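Local structure of SusD/RagB family nutrient-binding outer membrane lipoprotein (Bacteroides vulgatus, 4F7A) at residues Thr82-Asn87 / Leu471-Asp477; Thr129-Ile135 / Asp149-Tyr155; Trp338-Ala342 / Glu354-Cys359; Tyr360-Gln365 / Ala376-Leu380. The protein probably binds glycans, perhaps mucin O-glycans, at the outer membrane as a SusD-like lipoprotein, presumably for uptake by a partner transporter. All coordinates share one frame; numbering follows the deposited sequence. Where two conformers were deposited one is given.

Contact 1: Thr82-Asn87 / Leu471-Asp477; sequences TASAWN and LPFSQDD
An N-capped helix start, that of helix 475-480, docks against residues 82-87, which lead into helix 84-104 in this SusD-like, TPR-related fold, and the cap residue Ser474 and Asn87 hold the centre of the contact. Ser474 is a worked case of a cap used twice: its OG accepts from Asp477 N at 3.1 Å, and gives its own proton to Asn87 OD1 at 2.6 Å, in the carbonyl plane and on a lone pair. The other half of the same amide, Asn87 ND2, donates to Asp476 OD2 at 2.9 Å, from above the carboxylate plane, so both ends of the group are tied and its flip is fixed. A leucine in place of Asn87 would probably leave the Ser474 hydroxyl and the Asp476 carboxylate without these mates. Next to this pair, Trp86 lays one face of its five-membered ring under Ser474 CB, a CH-pi contact at 4.1 Å from the centroid. At the far end, Thr82 CG2 meets Leu471 CD2, and a water joins Thr82 OG1 to Pro472 O. With CG anti to the backbone N (chi1 -177°), the Trp86 indole reaches Asp477, where NE1 donates to OD2 at 3.0 Å, the ring and carboxylate planes 80° apart.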
loop_
_atom_site.group_PDB
_atom_site.type_symbol
_atom_site.label_atom_id
_atom_site.label_comp_id
_atom_site.label_asym_id
_atom_site.label_seq_id
_atom_site.Cartn_x
_atom_site.Cartn_y
_atom_site.Cartn_z
ATOM N N THR A 82 8.043 -14.384 -1.085
ATOM C CA THR A 82 8.452 -13.174 -0.409
ATOM C C THR A 82 9.509 -12.361 -1.161
ATOM O O THR A 82 9.629 -11.158 -0.931
ATOM C CB THR A 82 8.941 -13.446 1.025
ATOM O OG1 THR A 82 10.123 -14.231 0.978
ATOM C CG2 THR A 82 7.832 -14.131 1.887
ATOM N N ALA A 83 10.266 -12.999 -2.053
ATOM C CA ALA A 83 11.292 -12.305 -2.824
ATOM C C ALA A 83 10.732 -11.542 -4.030
ATOM O O ALA A 83 11.451 -10.761 -4.666
ATOM C CB ALA A 83 12.332 -13.319 -3.330
ATOM N N SER A 84 9.476 -11.802 -4.387
ATOM C CA SER A 84 8.954 -11.348 -5.665
ATOM C C SER A 84 8.900 -9.838 -5.865
ATOM O O SER A 84 9.247 -9.353 -6.941
ATOM C CB SER A 84 7.587 -11.973 -5.936
ATOM O OG SER A 84 7.765 -13.326 -6.312
ATOM N N ALA A 85 8.477 -9.091 -4.851
ATOM C CA ALA A 85 8.398 -7.634 -4.981
ATOM C C ALA A 85 9.798 -7.085 -5.333
ATOM O O ALA A 85 9.966 -6.310 -6.288
ATOM C CB ALA A 85 7.853 -7.011 -3.704
ATOM N N TRP A 86 10.803 -7.542 -4.591
ATOM C CA TRP A 86 12.203 -7.196 -4.878
ATOM C C TRP A 86 12.606 -7.592 -6.314
ATOM O O TRP A 86 13.035 -6.743 -7.111
ATOM C CB TRP A 86 13.156 -7.880 -3.864
ATOM C CG TRP A 86 14.593 -7.501 -4.073
ATOM C CD1 TRP A 86 15.420 -7.950 -5.060
ATOM C CD2 TRP A 86 15.377 -6.603 -3.270
ATOM N NE1 TRP A 86 16.663 -7.372 -4.932
ATOM C CE2 TRP A 86 16.660 -6.537 -3.845
ATOM C CE3 TRP A 86 15.114 -5.843 -2.122
ATOM C CZ2 TRP A 86 17.687 -5.742 -3.318
ATOM C CZ3 TRP A 86 16.145 -5.015 -1.609
ATOM C CH2 TRP A 86 17.404 -4.985 -2.202
ATOM N N ASN A 87 12.423 -8.864 -6.646
ATOM C CA ASN A 87 12.968 -9.417 -7.886
ATOM C C ASN A 87 12.373 -8.738 -9.135
ATOM O O ASN A 87 13.098 -8.308 -10.049
ATOM C CB ASN A 87 12.721 -10.925 -7.963
ATOM C CG ASN A 87 13.506 -11.725 -6.922
ATOM O OD1 ASN A 87 14.456 -11.221 -6.311
ATOM N ND2 ASN A 87 13.106 -12.995 -6.720
ATOM N N LEU A 471 9.179 -8.573 5.176
ATOM C CA LEU A 471 9.567 -9.772 4.438
ATOM C C LEU A 471 11.079 -9.901 4.427
ATOM O O LEU A 471 11.805 -8.896 4.371
ATOM C CB LEU A 471 9.041 -9.730 2.996
ATOM C CG LEU A 471 7.514 -9.647 2.841
ATOM C CD1 LEU A 471 7.150 -9.786 1.342
ATOM C CD2 LEU A 471 6.764 -10.674 3.724
ATOM N N PRO A 472 11.580 -11.135 4.465
ATOM C CA PRO A 472 13.044 -11.308 4.343
ATOM C C PRO A 472 13.581 -10.836 3.003
ATOM O O PRO A 472 12.848 -10.802 2.030
ATOM C CB PRO A 472 13.249 -12.820 4.481
ATOM C CG PRO A 472 11.999 -13.313 5.166
ATOM C CD PRO A 472 10.888 -12.418 4.646
ATOM N N PHE A 473 14.862 -10.491 2.965
ATOM C CA PHE A 473 15.507 -10.120 1.722
ATOM C C PHE A 473 15.425 -11.236 0.663
ATOM O O PHE A 473 15.272 -12.425 0.975
ATOM C CB PHE A 473 16.980 -9.750 1.954
ATOM C CG PHE A 473 17.191 -8.565 2.837
ATOM C CD1 PHE A 473 16.712 -7.323 2.461
ATOM C CD2 PHE A 473 17.942 -8.674 4.004
ATOM C CE1 PHE A 473 16.928 -6.229 3.241
ATOM C CE2 PHE A 473 18.158 -7.583 4.806
ATOM C CZ PHE A 473 17.633 -6.337 4.413
ATOM N N SER A 474 15.496 -10.838 -0.594
ATOM C CA SER A 474 15.450 -11.799 -1.696
ATOM C C SER A 474 16.655 -12.721 -1.669
ATOM O O SER A 474 17.786 -12.247 -1.868
ATOM C CB SER A 474 15.442 -11.082 -3.034
ATOM O OG SER A 474 15.596 -12.031 -4.084
ATOM N N GLN A 475 16.419 -14.033 -1.493
ATOM C CA GLN A 475 17.501 -15.000 -1.620
ATOM C C GLN A 475 17.963 -15.171 -3.061
ATOM O O GLN A 475 19.093 -15.588 -3.282
ATOM C CB GLN A 475 17.155 -16.348 -0.990
ATOM C CG GLN A 475 17.250 -16.313 0.541
ATOM C CD GLN A 475 18.655 -15.975 1.033
ATOM O OE1 GLN A 475 19.646 -16.615 0.644
ATOM N NE2 GLN A 475 18.748 -14.979 1.900
ATOM N N ASP A 476 17.124 -14.830 -4.043
ATOM C CA ASP A 476 17.576 -14.854 -5.444
ATOM C C ASP A 476 18.646 -13.793 -5.658
ATOM O O ASP A 476 19.681 -14.060 -6.273
ATOM C CB ASP A 476 16.387 -14.658 -6.402
ATOM C CG ASP A 476 15.294 -15.673 -6.145
ATOM O OD1 ASP A 476 15.516 -16.839 -6.494
ATOM O OD2 ASP A 476 14.263 -15.331 -5.505
ATOM N N ASP A 477 18.421 -12.601 -5.109
ATOM C CA ASP A 477 19.452 -11.567 -5.138
ATOM C C ASP A 477 20.678 -11.957 -4.277
ATOM O O ASP A 477 21.816 -11.756 -4.694
ATOM C CB ASP A 477 18.871 -10.216 -4.701
ATOM C CG ASP A 477 19.711 -9.037 -5.175
ATOM O OD1 ASP A 477 20.795 -8.844 -4.603
ATOM O OD2 ASP A 477 19.269 -8.290 -6.087
HETATM O O HOH W 1 12.289 -12.834 0.270
#

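Contact 2: Thr129-Ile135 / Asp149-Tyr155; sequences TDTYGPI and DTQEEAY
A helix-loop-helix hairpin of the TPR-like fold is closed here, where the end of helix 111-132 meets the start of helix 151-174, and Gln151 and Tyr155 reach back to Thr129 and Asp130. This side is tight and buried. Gln151 NE2 donates to Thr129 OG1 at 3.1 Å, with the hydroxyl in the amide plane, while OG1 passes its own proton to Gly133 O at 2.6 Å. A chi1 of -179° sets Thr129 OG1 opposite its amide nitrogen, which turns the hydroxyl to both partners and leaves CG2 against Tyr155 CE1 at 3.7 Å. Nearby, Ile135 CG1 packs on Ala154 CB at 4.1 Å. A single antiparallel bridge joins Ile135 and Asp149, its shorter bond running from Asp149 N to Ile135 O at 2.8 Å. The solvent side, at Thr150 and Glu153, is looser: the CB of Thr150 points away from 129-135, and the two residues form a capping box of their own, the exposed Glu153 having no contact across. Deep inside, Asp130 OD2 forms a salt bridge with Arg210, and OD1 accepts from Trp504 NE1 as well as from Tyr155 OH, the latter at 2.5 Å on the syn lone pair, with carboxylate and ring nearly coplanar.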
loop_
_atom_site.group_PDB
_atom_site.type_symbol
_atom_site.label_atom_id
_atom_site.label_comp_id
_atom_site.label_asym_id
_atom_site.label_seq_id
_atom_site.Cartn_x
_atom_site.Cartn_y
_atom_site.Cartn_z
ATOM N N THR A 129 11.122 -0.543 0.043
ATOM C CA THR A 129 11.732 -0.376 1.355
ATOM C C THR A 129 10.722 -0.692 2.434
ATOM O O THR A 129 11.093 -1.250 3.454
ATOM C CB THR A 129 12.395 1.016 1.623
ATOM O OG1 THR A 129 12.956 1.007 2.953
ATOM C CG2 THR A 129 11.390 2.143 1.518
ATOM N N ASP A 130 9.459 -0.354 2.227
ATOM C CA ASP A 130 8.449 -0.655 3.262
ATOM C C ASP A 130 8.203 -2.179 3.430
ATOM O O ASP A 130 7.672 -2.625 4.455
ATOM C CB ASP A 130 7.130 0.080 2.975
ATOM C CG ASP A 130 7.223 1.579 3.186
ATOM O OD1 ASP A 130 8.254 2.087 3.729
ATOM O OD2 ASP A 130 6.258 2.263 2.776
ATOM N N THR A 131 8.585 -2.957 2.413
ATOM C CA THR A 131 8.503 -4.408 2.469
ATOM C C THR A 131 9.723 -5.028 3.186
ATOM O O THR A 131 9.556 -5.840 4.070
ATOM C CB THR A 131 8.368 -4.981 1.043
ATOM O OG1 THR A 131 7.173 -4.468 0.443
ATOM C CG2 THR A 131 8.319 -6.506 1.062
ATOM N N TYR A 132 10.938 -4.603 2.823
ATOM C CA TYR A 132 12.173 -5.292 3.210
ATOM C C TYR A 132 13.043 -4.523 4.193
ATOM O O TYR A 132 13.860 -5.119 4.888
ATOM C CB TYR A 132 13.019 -5.602 1.950
ATOM C CG TYR A 132 12.294 -6.442 0.915
ATOM C CD1 TYR A 132 12.154 -7.820 1.089
ATOM C CD2 TYR A 132 11.742 -5.866 -0.225
ATOM C CE1 TYR A 132 11.465 -8.611 0.154
ATOM C CE2 TYR A 132 11.044 -6.635 -1.155
ATOM C CZ TYR A 132 10.936 -8.010 -0.974
ATOM O OH TYR A 132 10.256 -8.774 -1.881
ATOM N N GLY A 133 12.920 -3.207 4.209
ATOM C CA GLY A 133 13.837 -2.351 4.932
ATOM C C GLY A 133 14.894 -1.739 4.039
ATOM O O GLY A 133 14.590 -0.972 3.129
ATOM N N PRO A 134 16.160 -2.084 4.279
ATOM C CA PRO A 134 17.210 -1.585 3.412
ATOM C C PRO A 134 16.974 -1.944 1.935
ATOM O O PRO A 134 16.481 -3.034 1.608
ATOM C CB PRO A 134 18.469 -2.269 3.953
ATOM C CG PRO A 134 18.152 -2.519 5.429
ATOM C CD PRO A 134 16.677 -2.775 5.478
ATOM N N ILE A 135 17.326 -1.026 1.051
ATOM C CA ILE A 135 17.216 -1.294 -0.384
ATOM C C ILE A 135 18.388 -0.673 -1.114
ATOM O O ILE A 135 19.183 0.070 -0.528
ATOM C CB ILE A 135 15.893 -0.743 -0.973
ATOM C CG1 ILE A 135 15.801 0.788 -0.852
ATOM C CG2 ILE A 135 14.645 -1.433 -0.298
ATOM C CD1 ILE A 135 14.647 1.442 -1.732
ATOM N N ASP A 149 21.308 1.393 0.722
ATOM C CA ASP A 149 20.794 2.435 1.619
ATOM C C ASP A 149 20.127 1.786 2.830
ATOM O O ASP A 149 19.289 0.910 2.660
ATOM C CB ASP A 149 19.672 3.253 0.969
ATOM C CG ASP A 149 20.117 4.155 -0.120
ATOM O OD1 ASP A 149 21.335 4.357 -0.317
ATOM O OD2 ASP A 149 19.196 4.696 -0.798
ATOM N N THR A 150 20.408 2.272 4.037
ATOM C CA THR A 150 19.516 1.991 5.181
ATOM C C THR A 150 18.131 2.559 4.839
ATOM O O THR A 150 18.005 3.412 3.942
ATOM C CB THR A 150 20.010 2.637 6.492
ATOM O OG1 THR A 150 19.893 4.049 6.369
ATOM C CG2 THR A 150 21.502 2.262 6.800
ATOM N N GLN A 151 17.082 2.084 5.501
ATOM C CA GLN A 151 15.758 2.637 5.244
ATOM C C GLN A 151 15.717 4.146 5.480
ATOM O O GLN A 151 15.055 4.865 4.731
ATOM C CB GLN A 151 14.688 1.945 6.085
ATOM C CG GLN A 151 13.267 2.432 5.803
ATOM C CD GLN A 151 12.223 1.550 6.468
ATOM O OE1 GLN A 151 12.006 1.659 7.682
ATOM N NE2 GLN A 151 11.535 0.693 5.672
ATOM N N GLU A 152 16.397 4.615 6.522
ATOM C CA GLU A 152 16.455 6.052 6.812
ATOM C C GLU A 152 17.046 6.817 5.624
ATOM O O GLU A 152 16.536 7.847 5.224
ATOM C CB GLU A 152 17.288 6.312 8.064
ATOM C CG GLU A 152 17.399 7.799 8.444
ATOM C CD GLU A 152 18.114 8.011 9.766
ATOM O OE1 GLU A 152 18.773 7.084 10.257
ATOM O OE2 GLU A 152 18.002 9.111 10.314
ATOM N N GLU A 153 18.129 6.294 5.071
ATOM C CA GLU A 153 18.780 6.917 3.928
ATOM C C GLU A 153 17.883 6.886 2.696
ATOM O O GLU A 153 17.885 7.847 1.906
ATOM C CB GLU A 153 20.106 6.229 3.623
ATOM C CG GLU A 153 21.184 6.603 4.641
ATOM C CD GLU A 153 22.365 5.602 4.699
ATOM O OE1 GLU A 153 22.373 4.530 4.048
ATOM O OE2 GLU A 153 23.303 5.897 5.442
ATOM N N ALA A 154 17.168 5.778 2.499
ATOM C CA ALA A 154 16.220 5.679 1.363
ATOM C C ALA A 154 15.122 6.725 1.509
ATOM O O ALA A 154 14.790 7.417 0.541
ATOM C CB ALA A 154 15.624 4.265 1.255
ATOM N N TYR A 155 14.531 6.827 2.709
ATOM C CA TYR A 155 13.502 7.868 2.967
ATOM C C TYR A 155 14.018 9.286 2.708
ATOM O O TYR A 155 13.367 10.103 2.047
ATOM C CB TYR A 155 12.897 7.715 4.380
ATOM C CG TYR A 155 11.627 6.877 4.304
ATOM C CD1 TYR A 155 11.680 5.496 4.153
ATOM C CD2 TYR A 155 10.377 7.472 4.341
ATOM C CE1 TYR A 155 10.512 4.720 4.040
ATOM C CE2 TYR A 155 9.208 6.698 4.254
ATOM C CZ TYR A 155 9.280 5.336 4.078
ATOM O OH TYR A 155 8.113 4.605 3.957
#

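Contact 3: Trp338-Ala342 / Glu354-Cys359; sequences WFLRA and ESAKQC
Glu354 OE2 is gripped by Arg341 NE, in a bond of 2.8 Å that is nearly straight (172°) and lies in the guanidinium plane, and by Asn350 from the connecting loop. The other carboxylate oxygen, OE1, takes Arg341 NH2 at 2.8 Å on its syn lone pair, so the salt bridge is a side-on, two-nitrogen grip with the two flat groups 25° apart. The arginine chain bends at chi3 (75°), which brings the NE edge round to the carboxylate. One guanidinium face lies against Trp338, with CZ3 3.4 Å above the guanidinium plane and over its centre, while NH1 goes on to a second salt bridge with Glu235. Two acids and an aromatic ring thus fix the rotation of the group, and the paired charges probably help keep both ionised. A methionine in place of Arg341 would probably leave the carboxylates of Glu354 and Glu235 without their cation and the indole face without its flat partner. Beyond the charges, small residues are consistent with the close approach of the backbones, Ala342 CA and Ala356 CA being 4.2 Å apart: Cys359 CB rests 3.6 Å from Ala342 CB and Ala356 CB 3.5 Å from Ala342 O. Cys359 SG lies at the edge of the Trp338 six-membered ring, a sulfur-aromatic contact. Helix 356-371 starts with a capping box of Ser355 and Gln358. The whole forms a helical hairpin of helices 334-346 and 356-371, with helix 416-431 against Phe339 and Ala342 and helix 193-210 against Leu340 and Arg341.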
loop_
_atom_site.group_PDB
_atom_site.type_symbol
_atom_site.label_atom_id
_atom_site.label_comp_id
_atom_site.label_asym_id
_atom_site.label_seq_id
_atom_site.Cartn_x
_atom_site.Cartn_y
_atom_site.Cartn_z
ATOM N N TRP A 338 -6.823 12.824 3.241
ATOM C CA TRP A 338 -7.550 13.425 4.369
ATOM C C TRP A 338 -7.198 12.756 5.717
ATOM O O TRP A 338 -7.079 13.438 6.739
ATOM C CB TRP A 338 -9.056 13.392 4.135
ATOM C CG TRP A 338 -9.552 14.457 3.182
ATOM C CD1 TRP A 338 -10.051 14.262 1.947
ATOM C CD2 TRP A 338 -9.553 15.875 3.394
ATOM N NE1 TRP A 338 -10.368 15.460 1.364
ATOM C CE2 TRP A 338 -10.077 16.468 2.238
ATOM C CE3 TRP A 338 -9.153 16.700 4.446
ATOM C CZ2 TRP A 338 -10.231 17.854 2.107
ATOM C CZ3 TRP A 338 -9.331 18.066 4.332
ATOM C CH2 TRP A 338 -9.865 18.629 3.179
ATOM N N PHE A 339 -7.053 11.439 5.725
ATOM C CA PHE A 339 -6.691 10.730 6.963
ATOM C C PHE A 339 -5.241 11.041 7.376
ATOM O O PHE A 339 -4.918 11.057 8.557
ATOM C CB PHE A 339 -6.912 9.224 6.820
ATOM C CG PHE A 339 -8.359 8.824 6.721
ATOM C CD1 PHE A 339 -9.243 9.137 7.735
ATOM C CD2 PHE A 339 -8.840 8.158 5.612
ATOM C CE1 PHE A 339 -10.587 8.779 7.648
ATOM C CE2 PHE A 339 -10.174 7.770 5.523
ATOM C CZ PHE A 339 -11.050 8.090 6.536
ATOM N N LEU A 340 -4.365 11.272 6.399
ATOM C CA LEU A 340 -3.000 11.710 6.689
ATOM C C LEU A 340 -3.029 13.096 7.326
ATOM O O LEU A 340 -2.309 13.367 8.287
ATOM C CB LEU A 340 -2.133 11.711 5.411
ATOM C CG LEU A 340 -1.743 10.339 4.871
ATOM C CD1 LEU A 340 -1.236 10.387 3.395
ATOM C CD2 LEU A 340 -0.702 9.694 5.817
ATOM N N ARG A 341 -3.852 13.988 6.787
ATOM C CA ARG A 341 -4.035 15.303 7.382
ATOM C C ARG A 341 -4.639 15.209 8.783
ATOM O O ARG A 341 -4.250 15.961 9.681
ATOM C CB ARG A 341 -4.911 16.175 6.495
ATOM C CG ARG A 341 -4.225 16.573 5.212
ATOM C CD ARG A 341 -5.190 17.041 4.144
ATOM N NE ARG A 341 -5.727 18.372 4.362
ATOM C CZ ARG A 341 -6.279 19.123 3.405
ATOM N NH1 ARG A 341 -6.412 18.671 2.168
ATOM N NH2 ARG A 341 -6.700 20.354 3.689
ATOM N N ALA A 342 -5.561 14.263 8.984
ATOM C CA ALA A 342 -6.135 14.061 10.317
ATOM C C ALA A 342 -5.041 13.672 11.323
ATOM O O ALA A 342 -4.995 14.162 12.459
ATOM C CB ALA A 342 -7.240 12.987 10.277
ATOM N N GLU A 354 -6.877 23.230 10.585
ATOM C CA GLU A 354 -7.893 22.192 10.485
ATOM C C GLU A 354 -7.668 21.135 11.570
ATOM O O GLU A 354 -6.537 20.813 11.925
ATOM C CB GLU A 354 -7.888 21.567 9.082
ATOM C CG GLU A 354 -6.566 20.876 8.699
ATOM C CD GLU A 354 -6.460 20.535 7.210
ATOM O OE1 GLU A 354 -7.206 21.110 6.377
ATOM O OE2 GLU A 354 -5.605 19.690 6.876
ATOM N N SER A 355 -8.759 20.618 12.107
ATOM C CA SER A 355 -8.697 19.702 13.218
ATOM C C SER A 355 -8.657 18.272 12.735
ATOM O O SER A 355 -9.035 17.959 11.589
ATOM C CB SER A 355 -9.891 19.889 14.148
ATOM O OG SER A 355 -11.089 19.411 13.560
ATOM N N ALA A 356 -8.192 17.404 13.625
ATOM C CA ALA A 356 -8.229 15.984 13.375
ATOM C C ALA A 356 -9.655 15.533 13.038
ATOM O O ALA A 356 -9.826 14.743 12.106
ATOM C CB ALA A 356 -7.656 15.178 14.545
ATOM N N LYS A 357 -10.668 16.024 13.763
ATOM C CA LYS A 357 -12.047 15.569 13.500
ATOM C C LYS A 357 -12.501 15.955 12.101
ATOM O O LYS A 357 -13.052 15.112 11.378
ATOM C CB LYS A 357 -13.048 16.096 14.533
ATOM C CG LYS A 357 -14.420 15.419 14.443
ATOM C CD LYS A 357 -15.374 15.888 15.527
ATOM C CE LYS A 357 -16.772 15.279 15.366
ATOM N NZ LYS A 357 -17.504 15.873 14.229
ATOM N N GLN A 358 -12.260 17.196 11.716
ATOM C CA GLN A 358 -12.673 17.702 10.428
ATOM C C GLN A 358 -12.056 16.878 9.318
ATOM O O GLN A 358 -12.731 16.558 8.359
ATOM C CB GLN A 358 -12.232 19.164 10.223
ATOM C CG GLN A 358 -13.030 20.178 11.018
ATOM C CD GLN A 358 -12.439 21.610 10.956
ATOM O OE1 GLN A 358 -11.218 21.817 10.994
ATOM N NE2 GLN A 358 -13.326 22.596 10.892
ATOM N N CYS A 359 -10.761 16.599 9.434
ATOM C CA CYS A 359 -10.062 15.806 8.421
ATOM C C CYS A 359 -10.535 14.340 8.389
ATOM O O CYS A 359 -10.699 13.760 7.318
ATOM C CB CYS A 359 -8.570 15.876 8.624
ATOM S SG CYS A 359 -7.893 17.572 8.345
#

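Contact 4: Tyr360-Gln365 / Ala376-Leu380; sequences YEAGVQ and ASLYL
Leu380 and Val364 lie alongside each other, pointing opposite ways, and round this pair the chain after helix 356-371 folds back on the helix, a loop-on-helix packing within the TPR-like fold. The two methyls of Leu380 divide the work. Leu380 CD2 rests against both Val364 CG2, at 3.9 Å, and Tyr360 CE2, at 3.7 Å, and the Leu380 side chain runs counter to that of Tyr360 as well; it slants across the aliphatic part of Glu361, with CD1 3.8 Å from Glu361 CB. The other branch of Val364 serves a different pair: a chi1 of 175° swings CG1 to the far side from its own amide nitrogen, where it meets Ala376 CB and Tyr379 CD2, both 3.8 Å away, with the tyrosine side chain crossing at about a right angle. Polar groups flank the apolar centre. Gln365, its chain bent at chi2 (57°), brings OE1 to Ala376 N in a bond of 2.7 Å, the donor tilted 22° from the carbonyl plane, while NE2 is held by Gly374 O; both ends of the amide therefore pin the turn that follows the helix. At the other flank a water donates to Glu361 OE2 and to Leu380 O, and the same carboxylate oxygen is paired with Lys357. Tyr360 and Tyr379 both lead on to the neighbours: Tyr360 packs on helix 416-431 and on Phe339 of helix 334-346, and the hydroxyl of Tyr379 binds Gln426 of helix 416-431.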
loop_
_atom_site.group_PDB
_atom_site.type_symbol
_atom_site.label_atom_id
_atom_site.label_comp_id
_atom_site.label_asym_id
_atom_site.label_seq_id
_atom_site.Cartn_x
_atom_site.Cartn_y
_atom_site.Cartn_z
ATOM N N TYR A 360 -10.733 13.756 9.569
ATOM C CA TYR A 360 -11.252 12.398 9.692
ATOM C C TYR A 360 -12.590 12.275 9.012
ATOM O O TYR A 360 -12.799 11.363 8.230
ATOM C CB TYR A 360 -11.414 12.023 11.160
ATOM C CG TYR A 360 -12.093 10.715 11.447
ATOM C CD1 TYR A 360 -11.403 9.514 11.375
ATOM C CD2 TYR A 360 -13.439 10.673 11.794
ATOM C CE1 TYR A 360 -12.047 8.298 11.647
ATOM C CE2 TYR A 360 -14.091 9.471 12.053
ATOM C CZ TYR A 360 -13.391 8.289 11.994
ATOM O OH TYR A 360 -14.033 7.118 12.314
ATOM N N GLU A 361 -13.506 13.175 9.335
ATOM C CA GLU A 361 -14.843 13.113 8.727
ATOM C C GLU A 361 -14.795 13.363 7.203
ATOM O O GLU A 361 -15.520 12.716 6.444
ATOM C CB GLU A 361 -15.794 14.049 9.447
ATOM C CG GLU A 361 -15.964 13.607 10.890
ATOM C CD GLU A 361 -17.177 14.177 11.572
ATOM O OE1 GLU A 361 -17.626 15.257 11.179
ATOM O OE2 GLU A 361 -17.669 13.531 12.518
ATOM N N ALA A 362 -13.904 14.246 6.756
ATOM C CA ALA A 362 -13.727 14.467 5.320
ATOM C C ALA A 362 -13.190 13.211 4.648
ATOM O O ALA A 362 -13.598 12.877 3.534
ATOM C CB ALA A 362 -12.825 15.658 5.047
ATOM N N GLY A 363 -12.293 12.498 5.319
ATOM C CA GLY A 363 -11.758 11.260 4.762
ATOM C C GLY A 363 -12.815 10.183 4.553
ATOM O O GLY A 363 -12.838 9.515 3.527
ATOM N N VAL A 364 -13.672 9.991 5.546
ATOM C CA VAL A 364 -14.712 8.974 5.454
ATOM C C VAL A 364 -15.711 9.361 4.342
ATOM O O VAL A 364 -16.089 8.526 3.526
ATOM C CB VAL A 364 -15.432 8.742 6.799
ATOM C CG1 VAL A 364 -16.622 7.727 6.644
ATOM C CG2 VAL A 364 -14.415 8.249 7.861
ATOM N N GLN A 365 -16.135 10.626 4.315
ATOM C CA GLN A 365 -17.081 11.067 3.325
ATOM C C GLN A 365 -16.470 10.887 1.925
ATOM O O GLN A 365 -17.146 10.477 0.973
ATOM C CB GLN A 365 -17.487 12.532 3.525
ATOM C CG GLN A 365 -18.434 12.948 2.425
ATOM C CD GLN A 365 -19.664 12.042 2.394
ATOM O OE1 GLN A 365 -20.390 12.010 3.420
ATOM N NE2 GLN A 365 -19.903 11.275 1.233
ATOM N N ALA A 376 -21.942 9.969 4.307
ATOM C CA ALA A 376 -21.379 9.312 5.516
ATOM C C ALA A 376 -21.846 9.939 6.847
ATOM O O ALA A 376 -21.402 9.529 7.918
ATOM C CB ALA A 376 -19.838 9.322 5.444
ATOM N N SER A 377 -22.733 10.926 6.797
ATOM C CA SER A 377 -23.097 11.647 8.006
ATOM C C SER A 377 -23.652 10.732 9.119
ATOM O O SER A 377 -23.261 10.857 10.274
ATOM C CB SER A 377 -24.091 12.791 7.710
ATOM O OG SER A 377 -23.549 13.727 6.773
ATOM N N LEU A 378 -24.567 9.843 8.766
ATOM C CA LEU A 378 -25.196 8.950 9.747
ATOM C C LEU A 378 -24.153 7.940 10.257
ATOM O O LEU A 378 -24.031 7.709 11.448
ATOM C CB LEU A 378 -26.382 8.232 9.118
ATOM C CG LEU A 378 -27.292 7.504 10.125
ATOM C CD1 LEU A 378 -27.720 8.442 11.253
ATOM C CD2 LEU A 378 -28.487 6.924 9.428
ATOM N N TYR A 379 -23.347 7.401 9.351
ATOM C CA TYR A 379 -22.287 6.465 9.726
ATOM C C TYR A 379 -21.308 7.088 10.712
ATOM O O TYR A 379 -20.873 6.429 11.663
ATOM C CB TYR A 379 -21.560 6.022 8.464
ATOM C CG TYR A 379 -20.369 5.119 8.620
ATOM C CD1 TYR A 379 -20.518 3.746 8.585
ATOM C CD2 TYR A 379 -19.087 5.634 8.673
ATOM C CE1 TYR A 379 -19.433 2.900 8.670
ATOM C CE2 TYR A 379 -17.980 4.788 8.746
ATOM C CZ TYR A 379 -18.150 3.425 8.753
ATOM O OH TYR A 379 -17.057 2.566 8.816
ATOM N N LEU A 380 -20.986 8.365 10.499
ATOM C CA LEU A 380 -20.051 9.091 11.364
ATOM C C LEU A 380 -20.598 9.381 12.773
ATOM O O LEU A 380 -19.832 9.786 13.642
ATOM C CB LEU A 380 -19.610 10.400 10.674
ATOM C CG LEU A 380 -18.612 10.173 9.551
ATOM C CD1 LEU A 380 -18.456 11.495 8.738
ATOM C CD2 LEU A 380 -17.268 9.637 10.121
HETATM O O HOH W 2 -17.354 11.095 13.591
#

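In the fold
The four contacts form two touching pairs; contact 1 lies across the chain's centre from contacts 3 and 4, and contact 2 from contact 4. Contacts 1 and 2, with centres 14 Å apart, touch directly: Tyr132 OH and Thr82 O lie 2.6 Å apart, and Leu471 N and Thr131 O 3.0 Å, both probable hydrogen bonds. Contacts 3 and 4, 11 Å apart between centres, share helix 356-371, and Phe339 packs on Gly363 between them. Centres of contacts 1 and 4 are 39 Å apart, yet the 82-87/471-477 contact encloses all the others along the chain. A glycerol, probably from the crystallisation liquor, binds Asp477 of contact 1; it need not mark a glycan-binding site.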